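Side-chain contacts in putative peptide binding protein (Ruminococcus gnavus, PDB 3NOH), which probably binds peptides and has a compact alpha/beta fold consistent with one lobe of a periplasmic-type binding protein: residues 83-86 against 90-93; 31-36 against 109-114; 42-47 against 127-132; 25-30 against 38-43. All coordinates share one frame; numbering follows the deposited sequence.

Interaction 1 (83-86 against 90-93); sequences RLND and DVQI
Asn85 and Leu84, in the last turn of helix 71-86, meet strand 90-96 just after the chain has turned back, where the helix of the beta-alpha-beta unit 61-67, 71-86, 90-96 passes into its second strand. Asp90 CA passes 3.7 Å from Asn85 OD1; its CB points away from the helix, though Asp90 OD1 still lies 4.0 Å from Asn85 ND2, and its backbone pairs with Leu60, just ahead of strand 61-67. Val91 carries the contact. Because Asp90 and Gln92 make backbone bonds to Leu60 and to Ile64 of strand 61-67, the N-H and C=O of Val91 face the other way, along an edge that no further strand of this chain covers. Asn85 takes up both groups with one amide in the conformer described here, one of two modelled. Val91 N donates to Asn85 OD1 over 2.9 Å in a nearly straight bond (168°), although the donor stands somewhat off the plane of the acceptor carbonyl. The Val91 side chain turns toward the helix: CG2 lies 3.9 Å from Leu84 CD1, and CG1 is 4.0 Å from the same methyl. This apolar patch is buried, with Phe62 and Ile64 also packing on Val91 and Phe46 on Leu84. The Val91 carbonyl completes the pairing: Asn85 ND2 reaches a lone pair of Val91 O over 3.1 Å, with the bond lying close to the amide plane of Asn85.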
loop_
_atom_site.group_PDB
_atom_site.type_symbol
_atom_site.label_atom_id
_atom_site.label_comp_id
_atom_site.label_asym_id
_atom_site.label_seq_id
_atom_site.Cartn_x
_atom_site.Cartn_y
_atom_site.Cartn_z
ATOM N N ARG A 83 10.815 -6.659 1.545
ATOM C CA ARG A 83 10.714 -7.450 0.315
ATOM C C ARG A 83 10.750 -6.541 -0.923
ATOM O O ARG A 83 11.410 -6.899 -1.912
ATOM C CB ARG A 83 9.475 -8.356 0.319
ATOM C CG ARG A 83 9.511 -9.445 1.387
ATOM C CD ARG A 83 8.325 -10.449 1.241
ATOM N NE ARG A 83 6.987 -9.838 1.210
ATOM C CZ ARG A 83 6.254 -9.545 2.287
ATOM N NH1 ARG A 83 6.734 -9.774 3.502
ATOM N NH2 ARG A 83 5.038 -9.035 2.149
ATOM N N LEU A 84 10.068 -5.394 -0.873
ATOM C CA LEU A 84 10.102 -4.468 -2.001
ATOM C C LEU A 84 11.507 -3.948 -2.247
ATOM O O LEU A 84 11.963 -3.951 -3.387
ATOM C CB LEU A 84 9.108 -3.318 -1.795
ATOM C CG LEU A 84 7.624 -3.676 -2.007
ATOM C CD1 LEU A 84 6.753 -2.545 -1.373
ATOM C CD2 LEU A 84 7.368 -3.934 -3.536
ATOM N N ASN A 85 12.241 -3.593 -1.180
ATOM C CA ASN A 85 13.594 -3.103 -1.401
ATOM C C ASN A 85 14.568 -4.186 -1.813
ATOM O O ASN A 85 15.497 -3.941 -2.595
ATOM C CB ASN A 85 14.065 -2.237 -0.239
ATOM C CG ASN A 85 13.170 -1.056 -0.081
ATOM O OD1 ASN A 85 12.192 -0.931 -0.861
ATOM N ND2 ASN A 85 13.455 -0.184 0.912
ATOM N N ASP A 86 14.340 -5.411 -1.364
ATOM C CA ASP A 86 15.112 -6.545 -1.867
ATOM C C ASP A 86 14.928 -6.734 -3.385
ATOM O O ASP A 86 15.841 -7.184 -4.079
ATOM C CB ASP A 86 14.695 -7.832 -1.132
ATOM C CG ASP A 86 15.230 -7.898 0.307
ATOM O OD1 ASP A 86 16.061 -7.044 0.700
ATOM O OD2 ASP A 86 14.795 -8.797 1.055
ATOM N N ASP A 90 12.691 1.318 -3.988
ATOM C CA ASP A 90 13.117 2.094 -2.815
ATOM C C ASP A 90 11.851 2.621 -2.157
ATOM O O ASP A 90 11.358 3.688 -2.471
ATOM C CB ASP A 90 14.072 3.247 -3.083
ATOM C CG ASP A 90 14.614 3.905 -1.741
ATOM O OD1 ASP A 90 14.455 3.349 -0.607
ATOM O OD2 ASP A 90 15.264 4.967 -1.850
ATOM N N VAL A 91 11.285 1.782 -1.323
ATOM C CA VAL A 91 10.033 2.102 -0.649
ATOM C C VAL A 91 10.306 2.411 0.825
ATOM O O VAL A 91 11.242 1.854 1.435
ATOM C CB VAL A 91 9.048 0.916 -0.801
ATOM C CG1 VAL A 91 7.796 1.104 0.014
ATOM C CG2 VAL A 91 8.711 0.726 -2.313
ATOM N N GLN A 92 9.546 3.373 1.336
ATOM C CA GLN A 92 9.505 3.717 2.771
ATOM C C GLN A 92 8.084 3.532 3.285
ATOM O O GLN A 92 7.095 3.792 2.569
ATOM C CB GLN A 92 9.902 5.201 3.013
ATOM C CG GLN A 92 11.165 5.579 2.468
ATOM C CD GLN A 92 11.499 7.027 2.730
ATOM O OE1 GLN A 92 12.514 7.334 3.345
ATOM N NE2 GLN A 92 10.623 7.954 2.231
ATOM N N ILE A 93 7.960 3.111 4.539
ATOM C CA ILE A 93 6.697 3.085 5.275
ATOM C C ILE A 93 6.719 4.342 6.224
ATOM O O ILE A 93 7.688 4.621 6.895
ATOM C CB ILE A 93 6.557 1.846 6.162
ATOM C CG1 ILE A 93 6.836 0.533 5.366
ATOM C CG2 ILE A 93 5.143 1.828 6.837
ATOM C CD1 ILE A 93 5.955 0.399 4.122
#

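Interaction 2 (31-36 against 109-114); sequences LDKLSD and KYEAFL
The Glu111 carboxylate receives Lys33 from one side of its plane rather than in it. Lys33 CE is 3.4 Å from Glu111 OE2, and NZ lies 3.3 Å from OE1, so the lysine tip leans over the flat group and makes two weak bonds of a salt bridge. Nearby, the ring of Tyr110, just ahead of strand 112-116, has Ala112 CA at its edge, and Tyr110 CD2 lies at the edge of the Phe113 ring. The stronger partners of the charged ends are elsewhere: Lys33 NZ bonds to Ser61 O and Glu111 OE1 to Asp63 N. The contact thus brings the connection between strand 22-27 and helix 37-47 against Glu111, just ahead of strand 112-116. The sheet runs 90-96, 61-67, 112-116, 22-27, 129-134, with 22-27 the antiparallel strand, an order consistent with the lobes of type II periplasmic binding proteins. Lys33 sends CG between its backbone N and carbonyl carbon (chi1 69°), then runs extended to reach the acid. Below the charged tip, the stem of Glu111 is covered by Leu31, whose CD2, in the conformer described here, one of two modelled, lies 3.6 Å from Glu111 CB and 3.7 Å from CG. Leu34 approaches the backbone instead, placing CD1 3.5 Å from Glu111 O. Its own chain is held in a tight turn by the bond from Leu34 N to Leu31 O.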
loop_
_atom_site.group_PDB
_atom_site.type_symbol
_atom_site.label_atom_id
_atom_site.label_comp_id
_atom_site.label_asym_id
_atom_site.label_seq_id
_atom_site.Cartn_x
_atom_site.Cartn_y
_atom_site.Cartn_z
ATOM N N LEU A 31 -0.806 9.978 -9.568
ATOM C CA LEU A 31 0.611 10.283 -9.289
ATOM C C LEU A 31 1.459 9.824 -10.474
ATOM O O LEU A 31 1.430 8.641 -10.854
ATOM C CB LEU A 31 1.034 9.580 -7.993
ATOM C CG LEU A 31 2.475 9.652 -7.465
ATOM C CD1 LEU A 31 2.758 10.989 -6.820
ATOM C CD2 LEU A 31 2.707 8.511 -6.476
ATOM N N ASP A 32 2.209 10.756 -11.078
ATOM C CA ASP A 32 3.013 10.463 -12.247
ATOM C C ASP A 32 3.767 9.162 -12.121
ATOM O O ASP A 32 3.751 8.344 -13.041
ATOM C CB ASP A 32 3.984 11.615 -12.537
ATOM C CG ASP A 32 3.303 12.789 -13.239
ATOM O OD1 ASP A 32 2.120 12.633 -13.635
ATOM O OD2 ASP A 32 3.939 13.867 -13.399
ATOM N N LYS A 33 4.403 8.954 -10.980
ATOM C CA LYS A 33 5.236 7.773 -10.819
ATOM C C LYS A 33 4.523 6.459 -10.674
ATOM O O LYS A 33 5.146 5.415 -10.794
ATOM C CB LYS A 33 6.201 7.951 -9.696
ATOM C CG LYS A 33 5.684 7.986 -8.339
ATOM C CD LYS A 33 6.896 8.197 -7.475
ATOM C CE LYS A 33 6.507 8.483 -6.065
ATOM N NZ LYS A 33 7.753 8.864 -5.306
ATOM N N LEU A 34 3.231 6.509 -10.369
ATOM C CA LEU A 34 2.434 5.294 -10.298
ATOM C C LEU A 34 1.347 5.313 -11.377
ATOM O O LEU A 34 0.402 4.558 -11.282
ATOM C CB LEU A 34 1.818 5.138 -8.907
ATOM C CG LEU A 34 2.761 4.773 -7.745
ATOM C CD1 LEU A 34 1.990 4.816 -6.424
ATOM C CD2 LEU A 34 3.488 3.410 -7.972
ATOM N N SER A 35 1.495 6.136 -12.415
ATOM C CA SER A 35 0.446 6.314 -13.406
ATOM C C SER A 35 0.417 5.255 -14.505
ATOM O O SER A 35 -0.528 5.216 -15.270
ATOM C CB SER A 35 0.575 7.667 -14.082
ATOM O OG SER A 35 1.721 7.723 -14.912
ATOM N N ASP A 36 1.467 4.432 -14.594
ATOM C CA ASP A 36 1.514 3.327 -15.545
ATOM C C ASP A 36 0.724 2.102 -15.003
ATOM O O ASP A 36 1.043 1.543 -13.980
ATOM C CB ASP A 36 2.992 2.998 -15.847
ATOM C CG ASP A 36 3.157 1.936 -16.912
ATOM O OD1 ASP A 36 3.150 0.748 -16.547
ATOM O OD2 ASP A 36 3.318 2.308 -18.086
ATOM N N LYS A 109 -3.330 13.340 -1.171
ATOM C CA LYS A 109 -1.971 13.674 -0.749
ATOM C C LYS A 109 -1.308 12.411 -0.189
ATOM O O LYS A 109 -0.905 12.298 1.001
ATOM C CB LYS A 109 -1.964 14.913 0.152
ATOM C CG LYS A 109 -2.258 16.198 -0.677
ATOM C CD LYS A 109 -2.996 17.348 0.080
ATOM C CE LYS A 109 -2.098 18.231 0.980
ATOM N NZ LYS A 109 -1.588 19.493 0.343
ATOM N N TYR A 110 -1.182 11.417 -1.077
ATOM C CA TYR A 110 -0.537 10.168 -0.740
ATOM C C TYR A 110 -0.044 9.522 -2.018
ATOM O O TYR A 110 -0.488 9.899 -3.092
ATOM C CB TYR A 110 -1.485 9.200 0.040
ATOM C CG TYR A 110 -2.531 8.558 -0.854
ATOM C CD1 TYR A 110 -3.663 9.246 -1.245
ATOM C CD2 TYR A 110 -2.366 7.246 -1.294
ATOM C CE1 TYR A 110 -4.626 8.633 -2.070
ATOM C CE2 TYR A 110 -3.291 6.637 -2.128
ATOM C CZ TYR A 110 -4.431 7.332 -2.493
ATOM O OH TYR A 110 -5.354 6.784 -3.330
ATOM N N GLU A 111 0.824 8.527 -1.886
ATOM C CA GLU A 111 1.314 7.744 -3.020
ATOM C C GLU A 111 0.648 6.390 -2.939
ATOM O O GLU A 111 -0.098 6.007 -3.860
ATOM C CB GLU A 111 2.858 7.664 -3.011
ATOM C CG GLU A 111 3.443 9.083 -2.937
ATOM C CD GLU A 111 4.937 9.186 -3.070
ATOM O OE1 GLU A 111 5.612 8.185 -2.840
ATOM O OE2 GLU A 111 5.428 10.311 -3.355
ATOM N N ALA A 112 0.900 5.660 -1.856
ATOM C CA ALA A 112 0.223 4.366 -1.579
ATOM C C ALA A 112 -0.090 4.271 -0.095
ATOM O O ALA A 112 0.502 4.975 0.721
ATOM C CB ALA A 112 1.040 3.138 -2.057
ATOM N N PHE A 113 -1.055 3.440 0.270
ATOM C CA PHE A 113 -1.287 3.131 1.654
ATOM C C PHE A 113 -1.756 1.721 1.851
ATOM O O PHE A 113 -2.289 1.074 0.925
ATOM C CB PHE A 113 -2.229 4.129 2.373
ATOM C CG PHE A 113 -3.677 4.100 1.938
ATOM C CD1 PHE A 113 -4.555 3.208 2.510
ATOM C CD2 PHE A 113 -4.141 4.975 0.971
ATOM C CE1 PHE A 113 -5.881 3.190 2.153
ATOM C CE2 PHE A 113 -5.468 4.967 0.605
ATOM C CZ PHE A 113 -6.345 4.051 1.179
ATOM N N LEU A 114 -1.629 1.260 3.089
ATOM C CA LEU A 114 -2.215 0.006 3.555
ATOM C C LEU A 114 -3.192 0.309 4.655
ATOM O O LEU A 114 -2.891 1.116 5.531
ATOM C CB LEU A 114 -1.122 -0.889 4.129
ATOM C CG LEU A 114 -0.226 -1.592 3.124
ATOM C CD1 LEU A 114 1.079 -2.049 3.807
ATOM C CD2 LEU A 114 -0.978 -2.777 2.480
#

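Interaction 3 (42-47 against 127-132); sequences QLKAFV and NADYII
Lys44 and Asp129 supply the polar part of a contact between helix 37-47 and the edge strand 129-134. Lys44 NZ forms a salt bridge with Asp129 OD1 at 2.8 Å, while OD2 of the same residue is 3.5 Å from NZ. The ammonium reaches OD1 on the syn side, 22° out of the carboxylate plane, and the two side chains cross at about a right angle. With CG anti to its carbonyl carbon and every later torsion extended, Lys44 spans the gap between helix and strand in one straight reach. Each charge has a second partner: Lys44 NZ also pairs with Glu41 OE2, and Asp129 OD2 with Arg40 NE.

The apolar part uses the stem of the same lysine. Ile131, two residues along the strand and on the same side of it as Asp129, puts CD1 3.8 Å from Lys44 CB and CG2 4.1 Å from Lys44 CG. Between them only a loose approach to the strand backbone occurs, Lys44 CE lying 4.1 Å from Tyr130 O.

Helix and strand run nearly parallel, at 21° with axes 9.4 Å apart, as expected where a helix covers a sheet of an alpha/beta domain. Alternating charges from Glu41 through Lys44 and Asp129 to Arg40 would offset one another, so the ammonium is probably well compensated at this partly exposed surface while its methylenes pack on Ile131.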
loop_
_atom_site.group_PDB
_atom_site.type_symbol
_atom_site.label_atom_id
_atom_site.label_comp_id
_atom_site.label_asym_id
_atom_site.label_seq_id
_atom_site.Cartn_x
_atom_site.Cartn_y
_atom_site.Cartn_z
ATOM N N GLN A 42 1.855 -4.881 -11.586
ATOM C CA GLN A 42 3.000 -5.617 -11.039
ATOM C C GLN A 42 3.027 -5.513 -9.536
ATOM O O GLN A 42 3.274 -6.519 -8.859
ATOM C CB GLN A 42 4.324 -5.114 -11.595
ATOM C CG GLN A 42 4.637 -5.522 -12.976
ATOM C CD GLN A 42 6.067 -5.164 -13.314
ATOM O OE1 GLN A 42 6.985 -5.643 -12.666
ATOM N NE2 GLN A 42 6.258 -4.321 -14.321
ATOM N N LEU A 43 2.781 -4.301 -9.016
ATOM C CA LEU A 43 2.750 -4.088 -7.547
ATOM C C LEU A 43 1.653 -4.900 -6.852
ATOM O O LEU A 43 1.874 -5.448 -5.759
ATOM C CB LEU A 43 2.644 -2.618 -7.127
ATOM C CG LEU A 43 3.892 -1.777 -7.344
ATOM C CD1 LEU A 43 3.556 -0.279 -7.256
ATOM C CD2 LEU A 43 4.982 -2.226 -6.309
ATOM N N LYS A 44 0.464 -4.957 -7.455
ATOM C CA LYS A 44 -0.573 -5.791 -6.908
ATOM C C LYS A 44 -0.126 -7.242 -6.801
ATOM O O LYS A 44 -0.309 -7.880 -5.755
ATOM C CB LYS A 44 -1.835 -5.702 -7.790
ATOM C CG LYS A 44 -2.551 -4.375 -7.700
ATOM C CD LYS A 44 -3.687 -4.304 -8.691
ATOM C CE LYS A 44 -4.406 -2.981 -8.701
ATOM N NZ LYS A 44 -5.473 -2.995 -9.751
ATOM N N ALA A 45 0.442 -7.754 -7.897
ATOM C CA ALA A 45 0.925 -9.121 -7.958
ATOM C C ALA A 45 2.012 -9.333 -6.910
ATOM O O ALA A 45 2.096 -10.396 -6.292
ATOM C CB ALA A 45 1.465 -9.448 -9.365
ATOM N N PHE A 46 2.872 -8.336 -6.729
ATOM C CA PHE A 46 3.960 -8.483 -5.764
ATOM C C PHE A 46 3.426 -8.576 -4.352
ATOM O O PHE A 46 3.852 -9.431 -3.575
ATOM C CB PHE A 46 4.924 -7.309 -5.836
ATOM C CG PHE A 46 6.198 -7.518 -5.027
ATOM C CD1 PHE A 46 6.213 -7.229 -3.645
ATOM C CD2 PHE A 46 7.345 -7.953 -5.640
ATOM C CE1 PHE A 46 7.377 -7.405 -2.902
ATOM C CE2 PHE A 46 8.529 -8.148 -4.909
ATOM C CZ PHE A 46 8.529 -7.862 -3.534
ATOM N N VAL A 47 2.508 -7.675 -4.020
ATOM C CA VAL A 47 1.952 -7.643 -2.690
ATOM C C VAL A 47 1.196 -8.938 -2.330
ATOM O O VAL A 47 1.263 -9.365 -1.186
ATOM C CB VAL A 47 1.082 -6.356 -2.475
ATOM C CG1 VAL A 47 0.363 -6.416 -1.163
ATOM C CG2 VAL A 47 1.960 -5.110 -2.560
ATOM N N ASN A 127 -11.719 6.770 -6.147
ATOM C CA ASN A 127 -10.793 7.573 -6.954
ATOM C C ASN A 127 -9.425 6.908 -7.197
ATOM O O ASN A 127 -8.612 7.375 -8.009
ATOM C CB ASN A 127 -10.596 8.912 -6.253
ATOM C CG ASN A 127 -11.869 9.736 -6.230
ATOM O OD1 ASN A 127 -12.710 9.619 -7.125
ATOM N ND2 ASN A 127 -12.026 10.557 -5.198
ATOM N N ALA A 128 -9.221 5.791 -6.533
ATOM C CA ALA A 128 -7.921 5.153 -6.387
ATOM C C ALA A 128 -7.851 3.828 -7.150
ATOM O O ALA A 128 -8.800 3.437 -7.824
ATOM C CB ALA A 128 -7.658 4.925 -4.951
ATOM N N ASP A 129 -6.701 3.175 -7.065
ATOM C CA ASP A 129 -6.478 1.859 -7.659
ATOM C C ASP A 129 -6.032 0.953 -6.525
ATOM O O ASP A 129 -4.919 1.098 -5.988
ATOM C CB ASP A 129 -5.443 1.895 -8.761
ATOM C CG ASP A 129 -5.322 0.538 -9.499
ATOM O OD1 ASP A 129 -6.256 -0.283 -9.415
ATOM O OD2 ASP A 129 -4.279 0.272 -10.130
ATOM N N TYR A 130 -6.910 0.018 -6.128
ATOM C CA TYR A 130 -6.572 -0.814 -4.984
ATOM C C TYR A 130 -6.878 -2.294 -5.170
ATOM O O TYR A 130 -7.545 -2.708 -6.128
ATOM C CB TYR A 130 -7.254 -0.277 -3.695
ATOM C CG TYR A 130 -8.709 -0.426 -3.694
ATOM C CD1 TYR A 130 -9.551 0.517 -4.293
ATOM C CD2 TYR A 130 -9.297 -1.620 -3.200
ATOM C CE1 TYR A 130 -10.930 0.325 -4.313
ATOM C CE2 TYR A 130 -10.647 -1.829 -3.240
ATOM C CZ TYR A 130 -11.461 -0.888 -3.808
ATOM O OH TYR A 130 -12.786 -1.082 -3.771
ATOM N N ILE A 131 -6.315 -3.081 -4.247
ATOM C CA ILE A 131 -6.531 -4.509 -4.157
ATOM C C ILE A 131 -6.868 -4.896 -2.715
ATOM O O ILE A 131 -6.292 -4.334 -1.767
ATOM C CB ILE A 131 -5.297 -5.281 -4.705
ATOM C CG1 ILE A 131 -5.510 -6.765 -4.715
ATOM C CG2 ILE A 131 -4.014 -4.973 -3.919
ATOM C CD1 ILE A 131 -4.451 -7.490 -5.613
ATOM N N ILE A 132 -7.833 -5.802 -2.568
ATOM C CA ILE A 132 -8.203 -6.378 -1.270
ATOM C C ILE A 132 -7.293 -7.553 -0.991
ATOM O O ILE A 132 -7.088 -8.425 -1.861
ATOM C CB ILE A 132 -9.667 -6.852 -1.183
ATOM C CG1 ILE A 132 -10.621 -5.680 -1.077
ATOM C CG2 ILE A 132 -9.907 -7.746 0.031
ATOM C CD1 ILE A 132 -12.033 -6.075 -1.242
#

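Interaction 4 (25-30 against 38-43); sequences FCMNPL and DIREQL
Arg40 and Met27 bring together helix 37-47 and strand 22-27, the antiparallel strand of the mixed sheet in this alpha/beta domain. Strand and helix run almost opposite ways, at 166° with their axes 10.3 Å apart, as befits a helix that folds back over the strand preceding it. From CB onward, Arg40 leaves the helix and works along the strand. Arg40 CB lies 3.9 Å from the selenium of Met27, a selenomethionine in this crystal, and equally far from its terminal CE. CG stays 3.9 Å from that selenium, and CD passes Met27 CB at the longer distance of 4.2 Å. A bend at chi3 (-54°) turns the guanidinium toward the residues that follow the strand, where one of its faces meets Pro29. Pro29 CB sits above the centre of that guanidinium face, 3.7 Å from Arg40 CZ, so an apolar ring carbon covers the flat cation. Its nitrogens find partners beyond the two segments: NE pairs with Asp129 OD2 and NH1 bonds to Leu34 O, which together fix the rotation of the group. Just before the proline, Asn28 OD1 accepts from Leu30 N, an Asx turn that shapes the backbone carrying Pro29. Met27 also reaches farther along the helix. Its CE approaches Arg40 O, and its selenium packs on a methyl of Leu43. That leucine closes the buried end of the contact, where Phe25 CE2 meets Leu43 CB at 4.2 Å, the carbon approaching the ring obliquely.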
loop_
_atom_site.group_PDB
_atom_site.type_symbol
_atom_site.label_atom_id
_atom_site.label_comp_id
_atom_site.label_asym_id
_atom_site.label_seq_id
_atom_site.Cartn_x
_atom_site.Cartn_y
_atom_site.Cartn_z
ATOM N N PHE A 25 -4.500 -2.574 -0.160
ATOM C CA PHE A 25 -3.333 -1.910 -0.672
ATOM C C PHE A 25 -3.799 -0.984 -1.757
ATOM O O PHE A 25 -4.330 -1.455 -2.762
ATOM C CB PHE A 25 -2.273 -2.880 -1.173
ATOM C CG PHE A 25 -1.102 -2.218 -1.825
ATOM C CD1 PHE A 25 -0.219 -1.485 -1.082
ATOM C CD2 PHE A 25 -0.894 -2.338 -3.212
ATOM C CE1 PHE A 25 0.846 -0.856 -1.675
ATOM C CE2 PHE A 25 0.206 -1.717 -3.798
ATOM C CZ PHE A 25 1.048 -0.973 -3.034
ATOM N N CYS A 26 -3.578 0.328 -1.562
ATOM C CA CYS A 26 -4.232 1.334 -2.382
ATOM C C CYS A 26 -3.160 2.286 -2.938
ATOM O O CYS A 26 -2.319 2.778 -2.181
ATOM C CB CYS A 26 -5.272 2.121 -1.524
ATOM S SG CYS A 26 -6.255 3.248 -2.500
HETATM N N MSE A 27 -3.225 2.546 -4.252
HETATM C CA MSE A 27 -2.290 3.422 -4.959
HETATM C C MSE A 27 -3.048 4.583 -5.554
HETATM O O MSE A 27 -4.168 4.412 -6.063
HETATM C CB MSE A 27 -1.568 2.641 -6.087
HETATM C CG MSE A 27 -0.663 1.547 -5.551
HETATM SE SE MSE A 27 -0.103 0.364 -6.926
HETATM C CE MSE A 27 -1.782 -0.619 -7.041
ATOM N N ASN A 28 -2.421 5.746 -5.559
ATOM C CA ASN A 28 -2.937 6.939 -6.212
ATOM C C ASN A 28 -2.528 6.917 -7.704
ATOM O O ASN A 28 -1.386 7.197 -8.081
ATOM C CB ASN A 28 -2.378 8.184 -5.521
ATOM C CG ASN A 28 -2.950 9.456 -6.087
ATOM O OD1 ASN A 28 -3.584 9.471 -7.174
ATOM N ND2 ASN A 28 -2.714 10.556 -5.373
ATOM N N PRO A 29 -3.487 6.591 -8.609
ATOM C CA PRO A 29 -3.131 6.423 -10.019
ATOM C C PRO A 29 -2.862 7.721 -10.792
ATOM O O PRO A 29 -2.410 7.702 -11.953
ATOM C CB PRO A 29 -4.356 5.697 -10.584
ATOM C CG PRO A 29 -5.483 6.212 -9.781
ATOM C CD PRO A 29 -4.943 6.437 -8.390
ATOM N N LEU A 30 -3.164 8.849 -10.169
ATOM C CA LEU A 30 -2.933 10.137 -10.777
ATOM C C LEU A 30 -1.501 10.626 -10.489
ATOM O O LEU A 30 -1.043 11.558 -11.139
ATOM C CB LEU A 30 -3.988 11.153 -10.304
ATOM C CG LEU A 30 -5.439 10.781 -10.703
ATOM C CD1 LEU A 30 -6.441 11.871 -10.309
ATOM C CD2 LEU A 30 -5.524 10.494 -12.200
ATOM N N ASP A 38 0.532 -1.066 -15.897
ATOM C CA ASP A 38 1.361 -2.270 -15.779
ATOM C C ASP A 38 2.205 -2.288 -14.506
ATOM O O ASP A 38 2.324 -3.338 -13.870
ATOM C CB ASP A 38 2.278 -2.390 -16.993
ATOM C CG ASP A 38 3.347 -3.514 -16.858
ATOM O OD1 ASP A 38 3.041 -4.675 -17.227
ATOM O OD2 ASP A 38 4.502 -3.217 -16.422
ATOM N N ILE A 39 2.780 -1.137 -14.115
ATOM C CA ILE A 39 3.537 -1.069 -12.887
ATOM C C ILE A 39 2.619 -1.283 -11.700
ATOM O O ILE A 39 2.930 -2.047 -10.781
ATOM C CB ILE A 39 4.286 0.295 -12.692
ATOM C CG1 ILE A 39 5.461 0.368 -13.652
ATOM C CG2 ILE A 39 4.782 0.446 -11.271
ATOM C CD1 ILE A 39 6.555 -0.646 -13.358
ATOM N N ARG A 40 1.445 -0.641 -11.732
ATOM C CA ARG A 40 0.493 -0.859 -10.664
ATOM C C ARG A 40 0.028 -2.321 -10.575
ATOM O O ARG A 40 -0.114 -2.828 -9.474
ATOM C CB ARG A 40 -0.728 0.059 -10.777
ATOM C CG ARG A 40 -0.378 1.542 -10.614
ATOM C CD ARG A 40 -1.636 2.414 -10.272
ATOM N NE ARG A 40 -2.696 2.222 -11.255
ATOM C CZ ARG A 40 -2.812 2.874 -12.419
ATOM N NH1 ARG A 40 -1.925 3.809 -12.784
ATOM N NH2 ARG A 40 -3.827 2.589 -13.234
ATOM N N GLU A 41 -0.191 -2.958 -11.718
ATOM C CA GLU A 41 -0.547 -4.391 -11.752
ATOM C C GLU A 41 0.612 -5.239 -11.223
ATOM O O GLU A 41 0.399 -6.190 -10.468
ATOM C CB GLU A 41 -0.983 -4.831 -13.163
ATOM C CG GLU A 41 -2.348 -4.249 -13.627
ATOM C CD GLU A 41 -3.498 -4.554 -12.632
ATOM O OE1 GLU A 41 -3.655 -5.736 -12.234
ATOM O OE2 GLU A 41 -4.219 -3.614 -12.230
ATOM N N GLN A 42 1.855 -4.881 -11.586
ATOM C CA GLN A 42 3.000 -5.617 -11.039
ATOM C C GLN A 42 3.027 -5.513 -9.536
ATOM O O GLN A 42 3.274 -6.519 -8.859
ATOM C CB GLN A 42 4.324 -5.114 -11.595
ATOM C CG GLN A 42 4.637 -5.522 -12.976
ATOM C CD GLN A 42 6.067 -5.164 -13.314
ATOM O OE1 GLN A 42 6.985 -5.643 -12.666
ATOM N NE2 GLN A 42 6.258 -4.321 -14.321
ATOM N N LEU A 43 2.781 -4.301 -9.016
ATOM C CA LEU A 43 2.750 -4.088 -7.547
ATOM C C LEU A 43 1.653 -4.900 -6.852
ATOM O O LEU A 43 1.874 -5.448 -5.759
ATOM C CB LEU A 43 2.644 -2.618 -7.127
ATOM C CG LEU A 43 3.892 -1.777 -7.344
ATOM C CD1 LEU A 43 3.556 -0.279 -7.256
ATOM C CD2 LEU A 43 4.982 -2.226 -6.309
#

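Followed from the N terminus, strand 22-27 first meets helix 37-47 in interaction 4, closing a short loop. The connection inside that loop, 31-36, is held in turn to 109-114 by interaction 2, so interactions 4 and 2 cross. Interaction 3 starts on the helix where interaction 4 ends, sharing Gln42 and Leu43, and closes onto the last strand, also crossing interaction 2. Interaction 1 is the most local of the four: it closes the short turn from helix 71-86 into strand 90-96, nested inside the loops of 2 and 3. Leu84 of interaction 1 packs on Phe46 and Leu43, so helices 71-86 and 37-47 are joined over the same sheet, from strand 90-96 to strand 129-134.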